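Putative phosphatase (Clostridium difficile, PDB 3SD7) is a putative phosphatase of the haloacid dehalogenase-like family, probably hydrolysing phosphate esters, although its substrate is not established. Local coordinates at residues 47-58 and 92-101. Sequence-based numbering, arbitrary orientation.
Sequences ITKSIQYSLNSF and EAVEKYREYF
Ser50 lays its CB over one face of the Tyr97 ring, a CH-pi contact 3.6 Å from CB to the ring centroid. Tyr97 is a knob in the hole formed by Ile47, Ser50, Ile51 and Ser54; its CG stands anti to the backbone N (chi1 170°), which carries the ring across to the other helix. There Tyr97 CD1 meets Ile51 CG1 at 3.7 Å. With the small side chains of Ser50 and Ser54 at the crossing, the axes of 47-57 and 92-101 come to 7.8 Å. Their N-to-C directions are 132° apart, a steep crossing nearer antiparallel than parallel. Ser50 OG lies at the ring edges of Tyr100 and Phe101, and its hydrogen bond goes back to Gly46 O in its own helix.

On one flank, Tyr53 and Tyr100 pack obliquely, planes 38° apart. Tyr53 CD2 is 3.4 Å from Tyr100 CB, and Lys96 O sits at the edge of the Tyr53 ring. The hydroxyl end of Tyr100 lies against CB and CD of Lys49 and hydrogen-bonds Glu108.

Farther along, Ser54 donates from OG to Ala93 O at a short 2.5 Å. That carbonyl also accepts from Tyr97 N, so a main-chain helix bond and a bond between helices share one oxygen. Beyond it, Phe58 turns its ring edge to the start of 92-101, CE2 lying 3.6 Å from Ala93 CB, while Phe85 meets Phe58 edge-to-face.

Helix 75-82 closes in on the same pair, Phe79 touching Ser54 and Ala93 and Leu75 touching Tyr97. In sequence, helices 44-57, 75-82 and 87-105 fall between strands 31-34 and 128-133 of the parallel sheet, as in the helical cap inserted after the first strand of C1-type haloacid dehalogenase-like hydrolases.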
ATOM      1  N   ILE A  47      12.325   2.509  -1.317  1.00 28.87           N
ATOM      2  CA  ILE A  47      12.417   2.647   0.130  1.00 30.06           C
ATOM      3  C   ILE A  47      13.823   2.277   0.613  1.00 32.06           C
ATOM      4  O   ILE A  47      14.463   3.022   1.384  1.00 33.31           O
ATOM      5  CB  ILE A  47      11.345   1.814   0.860  1.00 28.00           C
ATOM      6  CG1 ILE A  47       9.953   2.371   0.525  1.00 31.01           C
ATOM      7  CG2 ILE A  47      11.610   1.841   2.392  1.00 29.38           C
ATOM      8  CD1 ILE A  47       8.830   1.566   1.187  1.00 29.21           C
ATOM      9  N   THR A  48      14.324   1.140   0.158  1.00 31.31           N
ATOM     10  CA  THR A  48      15.644   0.696   0.613  1.00 33.25           C
ATOM     11  C   THR A  48      16.752   1.646   0.119  1.00 35.30           C
ATOM     12  O   THR A  48      17.706   1.956   0.855  1.00 37.21           O
ATOM     13  CB  THR A  48      15.927  -0.769   0.219  1.00 32.75           C
ATOM     14  OG1 THR A  48      15.804  -0.913  -1.193  1.00 32.43           O
ATOM     15  CG2 THR A  48      14.931  -1.721   0.915  1.00 31.46           C
ATOM     16  N   LYS A  49      16.629   2.140  -1.102  1.00 36.02           N
ATOM     17  CA  LYS A  49      17.651   3.063  -1.618  1.00 38.07           C
ATOM     18  C   LYS A  49      17.631   4.410  -0.890  1.00 39.58           C
ATOM     19  O   LYS A  49      18.694   5.035  -0.702  1.00 43.15           O
ATOM     20  CB  LYS A  49      17.539   3.235  -3.117  1.00 39.03           C
ATOM     21  CG  LYS A  49      17.996   2.025  -3.871  1.00 41.44           C
ATOM     22  CD  LYS A  49      17.951   2.241  -5.353  1.00 44.07           C
ATOM     23  CE  LYS A  49      18.580   1.066  -6.083  1.00 47.29           C
ATOM     24  NZ  LYS A  49      18.593   1.273  -7.544  1.00 53.66           N
ATOM     25  N   SER A  50      16.444   4.843  -0.472  1.00 37.07           N
ATOM     26  CA  SER A  50      16.297   6.086   0.284  1.00 38.71           C
ATOM     27  C   SER A  50      16.948   5.937   1.646  1.00 39.57           C
ATOM     28  O   SER A  50      17.660   6.834   2.090  1.00 43.17           O
ATOM     29  CB  SER A  50      14.833   6.489   0.435  1.00 36.80           C
ATOM     30  OG  SER A  50      14.225   6.722  -0.823  1.00 38.50           O
ATOM     31  N   ILE A  51      16.708   4.803   2.317  1.00 37.59           N
ATOM     32  CA  ILE A  51      17.358   4.538   3.598  1.00 39.18           C
ATOM     33  C   ILE A  51      18.875   4.461   3.428  1.00 41.60           C
ATOM     34  O   ILE A  51      19.628   5.046   4.216  1.00 44.43           O
ATOM     35  CB  ILE A  51      16.825   3.232   4.265  1.00 37.21           C
ATOM     36  CG1 ILE A  51      15.344   3.389   4.579  1.00 36.44           C
ATOM     37  CG2 ILE A  51      17.613   2.932   5.539  1.00 37.71           C
ATOM     38  CD1 ILE A  51      14.657   2.132   5.143  1.00 32.99           C
ATOM     39  N   GLN A  52      19.329   3.739   2.405  1.00 42.77           N
ATOM     40  CA  GLN A  52      20.755   3.590   2.125  1.00 45.59           C
ATOM     41  C   GLN A  52      21.425   4.953   1.942  1.00 48.47           C
ATOM     42  O   GLN A  52      22.512   5.218   2.485  1.00 49.87           O
ATOM     43  CB  GLN A  52      20.962   2.746   0.861  1.00 46.26           C
ATOM     44  CG  GLN A  52      22.427   2.361   0.564  1.00 50.84           C
ATOM     45  CD  GLN A  52      22.571   1.604  -0.744  1.00 48.24           C
ATOM     46  OE1 GLN A  52      22.121   2.065  -1.788  1.00 50.74           O
ATOM     47  NE2 GLN A  52      23.202   0.445  -0.694  1.00 55.77           N
ATOM     48  N   TYR A  53      20.772   5.810   1.165  1.00 48.04           N
ATOM     49  CA  TYR A  53      21.264   7.159   0.915  1.00 51.11           C
ATOM     50  C   TYR A  53      21.376   7.954   2.217  1.00 52.04           C
ATOM     51  O   TYR A  53      22.360   8.687   2.425  1.00 55.25           O
ATOM     52  CB  TYR A  53      20.331   7.876  -0.074  1.00 50.89           C
ATOM     53  CG  TYR A  53      20.650   9.336  -0.293  1.00 55.13           C
ATOM     54  CD1 TYR A  53      21.669   9.723  -1.160  1.00 61.34           C
ATOM     55  CD2 TYR A  53      19.915  10.335   0.348  1.00 56.49           C
ATOM     56  CE1 TYR A  53      21.957  11.061  -1.375  1.00 65.39           C
ATOM     57  CE2 TYR A  53      20.197  11.687   0.133  1.00 60.14           C
ATOM     58  CZ  TYR A  53      21.218  12.036  -0.726  1.00 65.55           C
ATOM     59  OH  TYR A  53      21.506  13.366  -0.942  1.00 66.65           O
ATOM     60  N   SER A  54      20.381   7.806   3.093  1.00 50.34           N
ATOM     61  CA  SER A  54      20.383   8.508   4.363  1.00 52.05           C
ATOM     62  C   SER A  54      21.535   7.983   5.208  1.00 54.70           C
ATOM     63  O   SER A  54      22.396   8.762   5.638  1.00 57.18           O
ATOM     64  CB  SER A  54      19.051   8.362   5.086  1.00 50.67           C
ATOM     65  OG  SER A  54      19.066   9.099   6.296  1.00 51.89           O
ATOM     66  N   LEU A  55      21.583   6.664   5.419  1.00 52.63           N
ATOM     67  CA  LEU A  55      22.689   6.053   6.191  1.00 55.80           C
ATOM     68  C   LEU A  55      24.050   6.510   5.664  1.00 59.32           C
ATOM     69  O   LEU A  55      24.965   6.827   6.449  1.00 60.73           O
ATOM     70  CB  LEU A  55      22.591   4.523   6.161  1.00 54.45           C
ATOM     71  CG  LEU A  55      21.403   3.948   6.937  1.00 50.89           C
ATOM     72  CD1 LEU A  55      21.262   2.448   6.697  1.00 50.14           C
ATOM     73  CD2 LEU A  55      21.538   4.247   8.427  1.00 53.40           C
ATOM     74  N   ASN A  56      24.193   6.536   4.340  1.00 60.36           N
ATOM     75  CA  ASN A  56      25.432   7.016   3.716  1.00 65.09           C
ATOM     76  C   ASN A  56      25.794   8.429   4.140  1.00 67.94           C
ATOM     77  O   ASN A  56      26.974   8.723   4.361  1.00 70.25           O
ATOM     78  CB  ASN A  56      25.356   6.932   2.185  1.00 65.35           C
ATOM     79  CG  ASN A  56      26.069   5.711   1.632  1.00 68.44           C
ATOM     80  OD1 ASN A  56      27.308   5.623   1.709  1.00 76.03           O
ATOM     81  ND2 ASN A  56      25.319   4.804   1.012  1.00 63.97           N
ATOM     82  N   SER A  57      24.788   9.296   4.276  1.00 67.28           N
ATOM     83  CA  SER A  57      25.034  10.685   4.663  1.00 70.92           C
ATOM     84  C   SER A  57      25.746  10.763   6.018  1.00 73.17           C
ATOM     85  O   SER A  57      26.403  11.761   6.312  1.00 76.65           O
ATOM     86  CB  SER A  57      23.735  11.500   4.705  1.00 69.61           C
ATOM     87  OG  SER A  57      23.012  11.257   5.894  1.00 68.63           O
ATOM     88  N   PHE A  58      25.611   9.719   6.838  1.00 71.40           N
ATOM     89  CA  PHE A  58      26.270   9.669   8.141  1.00 73.84           C
ATOM     90  C   PHE A  58      27.459   8.710   8.127  1.00 75.91           C
ATOM     91  O   PHE A  58      27.984   8.342   9.181  1.00 77.66           O
ATOM     92  CB  PHE A  58      25.279   9.257   9.227  1.00 71.68           C
ATOM     93  CG  PHE A  58      24.049  10.105   9.272  1.00 69.38           C
ATOM     94  CD1 PHE A  58      24.042  11.315   9.941  1.00 71.32           C
ATOM     95  CD2 PHE A  58      22.879   9.686   8.646  1.00 63.30           C
ATOM     96  CE1 PHE A  58      22.890  12.099   9.976  1.00 71.37           C
ATOM     97  CE2 PHE A  58      21.742  10.458   8.684  1.00 63.42           C
ATOM     98  CZ  PHE A  58      21.744  11.665   9.350  1.00 68.16           C
ATOM     99  N   GLU A  92      17.505  14.270  11.067  1.00 70.71           N
ATOM    100  CA  GLU A  92      18.388  14.527   9.928  1.00 70.38           C
ATOM    101  C   GLU A  92      18.364  13.319   8.981  1.00 65.40           C
ATOM    102  O   GLU A  92      18.379  13.481   7.760  1.00 63.76           O
ATOM    103  CB  GLU A  92      19.819  14.833  10.388  1.00 73.95           C
ATOM    104  CG  GLU A  92      19.959  16.175  11.146  1.00 79.28           C
ATOM    105  CD  GLU A  92      21.388  16.471  11.612  1.00 84.69           C
ATOM    106  OE1 GLU A  92      22.294  15.648  11.359  1.00 85.38           O
ATOM    107  OE2 GLU A  92      21.607  17.539  12.235  1.00 90.39           O
ATOM    108  N   ALA A  93      18.321  12.115   9.558  1.00 61.89           N
ATOM    109  CA  ALA A  93      18.261  10.876   8.780  1.00 57.82           C
ATOM    110  C   ALA A  93      16.956  10.780   7.983  1.00 54.35           C
ATOM    111  O   ALA A  93      16.952  10.344   6.831  1.00 51.70           O
ATOM    112  CB  ALA A  93      18.409   9.671   9.693  1.00 56.02           C
ATOM    113  N   VAL A  94      15.855  11.191   8.606  1.00 53.68           N
ATOM    114  CA  VAL A  94      14.558  11.195   7.942  1.00 53.00           C
ATOM    115  C   VAL A  94      14.553  12.226   6.814  1.00 54.26           C
ATOM    116  O   VAL A  94      14.021  11.978   5.745  1.00 51.19           O
ATOM    117  CB  VAL A  94      13.409  11.501   8.934  1.00 53.25           C
ATOM    118  CG1 VAL A  94      12.114  11.776   8.174  1.00 52.79           C
ATOM    119  CG2 VAL A  94      13.245  10.343   9.941  1.00 52.72           C
ATOM    120  N   GLU A  95      15.171  13.385   7.049  1.00 57.53           N
ATOM    121  CA  GLU A  95      15.217  14.416   6.021  1.00 59.78           C
ATOM    122  C   GLU A  95      15.981  13.919   4.793  1.00 57.61           C
ATOM    123  O   GLU A  95      15.555  14.161   3.656  1.00 57.04           O
ATOM    124  CB  GLU A  95      15.843  15.718   6.567  1.00 64.55           C
ATOM    125  CG  GLU A  95      15.669  16.963   5.658  1.00 71.56           C
ATOM    126  CD  GLU A  95      16.642  17.041   4.467  1.00 78.26           C
ATOM    127  OE1 GLU A  95      17.636  16.278   4.433  1.00 82.69           O
ATOM    128  OE2 GLU A  95      16.423  17.895   3.574  1.00 80.31           O
ATOM    129  N   LYS A  96      17.101  13.230   5.018  1.00 55.97           N
ATOM    130  CA  LYS A  96      17.908  12.711   3.907  1.00 55.86           C
ATOM    131  C   LYS A  96      17.139  11.639   3.138  1.00 51.87           C
ATOM    132  O   LYS A  96      17.195  11.588   1.903  1.00 50.53           O
ATOM    133  CB  LYS A  96      19.249  12.183   4.400  1.00 57.51           C
ATOM    134  CG  LYS A  96      20.146  13.268   4.987  1.00 62.47           C
ATOM    135  CD  LYS A  96      20.555  14.268   3.936  1.00 67.10           C
ATOM    136  CE  LYS A  96      21.290  15.447   4.543  1.00 72.54           C
ATOM    137  NZ  LYS A  96      21.672  16.429   3.506  1.00 78.26           N
ATOM    138  N   TYR A  97      16.433  10.781   3.874  1.00 50.11           N
ATOM    139  CA  TYR A  97      15.580   9.770   3.259  1.00 46.83           C
ATOM    140  C   TYR A  97      14.566  10.446   2.322  1.00 47.34           C
ATOM    141  O   TYR A  97      14.431  10.074   1.153  1.00 46.00           O
ATOM    142  CB  TYR A  97      14.832   8.984   4.339  1.00 45.32           C
ATOM    143  CG  TYR A  97      13.751   8.075   3.785  1.00 40.91           C
ATOM    144  CD1 TYR A  97      13.963   6.717   3.652  1.00 39.93           C
ATOM    145  CD2 TYR A  97      12.518   8.592   3.373  1.00 40.50           C
ATOM    146  CE1 TYR A  97      12.976   5.879   3.147  1.00 36.97           C
ATOM    147  CE2 TYR A  97      11.516   7.748   2.852  1.00 37.25           C
ATOM    148  CZ  TYR A  97      11.765   6.404   2.741  1.00 38.20           C
ATOM    149  OH  TYR A  97      10.804   5.549   2.239  1.00 37.18           O
ATOM    150  N   ARG A  98      13.860  11.441   2.853  1.00 49.49           N
ATOM    151  CA  ARG A  98      12.830  12.153   2.094  1.00 51.00           C
ATOM    152  C   ARG A  98      13.387  12.833   0.854  1.00 52.11           C
ATOM    153  O   ARG A  98      12.750  12.832  -0.199  1.00 51.89           O
ATOM    154  CB  ARG A  98      12.125  13.169   2.984  1.00 53.30           C
ATOM    155  CG  ARG A  98      11.316  12.509   4.090  1.00 55.88           C
ATOM    156  CD  ARG A  98      10.578  13.540   4.917  1.00 65.00           C
ATOM    157  NE  ARG A  98       9.685  12.930   5.902  1.00 69.33           N
ATOM    158  CZ  ARG A  98       8.873  13.615   6.707  1.00 75.09           C
ATOM    159  NH1 ARG A  98       8.828  14.945   6.652  1.00 80.00           N
ATOM    160  NH2 ARG A  98       8.093  12.970   7.569  1.00 76.57           N
ATOM    161  N   GLU A  99      14.581  13.401   0.989  1.00 53.95           N
ATOM    162  CA  GLU A  99      15.254  14.050  -0.118  1.00 55.50           C
ATOM    163  C   GLU A  99      15.450  13.057  -1.265  1.00 52.26           C
ATOM    164  O   GLU A  99      15.081  13.342  -2.407  1.00 51.83           O
ATOM    165  CB  GLU A  99      16.600  14.627   0.348  1.00 58.53           C
ATOM    166  CG  GLU A  99      17.411  15.290  -0.741  1.00 65.92           C
ATOM    167  CD  GLU A  99      18.669  15.961  -0.219  1.00 70.14           C
ATOM    168  OE1 GLU A  99      19.021  15.769   0.966  1.00 69.44           O
ATOM    169  OE2 GLU A  99      19.307  16.692  -1.004  1.00 79.33           O
ATOM    170  N   TYR A 100      16.013  11.888  -0.961  1.00 49.54           N
ATOM    171  CA  TYR A 100      16.239  10.885  -1.998  1.00 48.14           C
ATOM    172  C   TYR A 100      14.908  10.323  -2.511  1.00 44.98           C
ATOM    173  O   TYR A 100      14.760  10.040  -3.697  1.00 44.75           O
ATOM    174  CB  TYR A 100      17.124   9.724  -1.496  1.00 47.36           C
ATOM    175  CG  TYR A 100      17.378   8.683  -2.578  1.00 47.93           C
ATOM    176  CD1 TYR A 100      18.547   8.696  -3.333  1.00 51.65           C
ATOM    177  CD2 TYR A 100      16.416   7.717  -2.878  1.00 46.62           C
ATOM    178  CE1 TYR A 100      18.756   7.755  -4.339  1.00 52.27           C
ATOM    179  CE2 TYR A 100      16.618   6.781  -3.872  1.00 47.49           C
ATOM    180  CZ  TYR A 100      17.783   6.805  -4.602  1.00 50.44           C
ATOM    181  OH  TYR A 100      17.952   5.866  -5.589  1.00 52.82           O
ATOM    182  N   PHE A 101      13.942  10.156  -1.625  1.00 44.24           N
ATOM    183  CA  PHE A 101      12.682   9.545  -2.060  1.00 42.09           C
ATOM    184  C   PHE A 101      11.922  10.449  -3.041  1.00 44.40           C
ATOM    185  O   PHE A 101      11.417   9.986  -4.069  1.00 41.92           O
ATOM    186  CB  PHE A 101      11.791   9.184  -0.886  1.00 41.16           C
ATOM    187  CG  PHE A 101      10.591   8.356  -1.298  1.00 39.09           C
ATOM    188  CD1 PHE A 101      10.693   6.975  -1.426  1.00 37.04           C
ATOM    189  CD2 PHE A 101       9.389   8.969  -1.607  1.00 39.33           C
ATOM    190  CE1 PHE A 101       9.599   6.220  -1.825  1.00 35.63           C
ATOM    191  CE2 PHE A 101       8.284   8.207  -2.005  1.00 37.81           C
ATOM    192  CZ  PHE A 101       8.388   6.858  -2.111  1.00 34.84           C
TER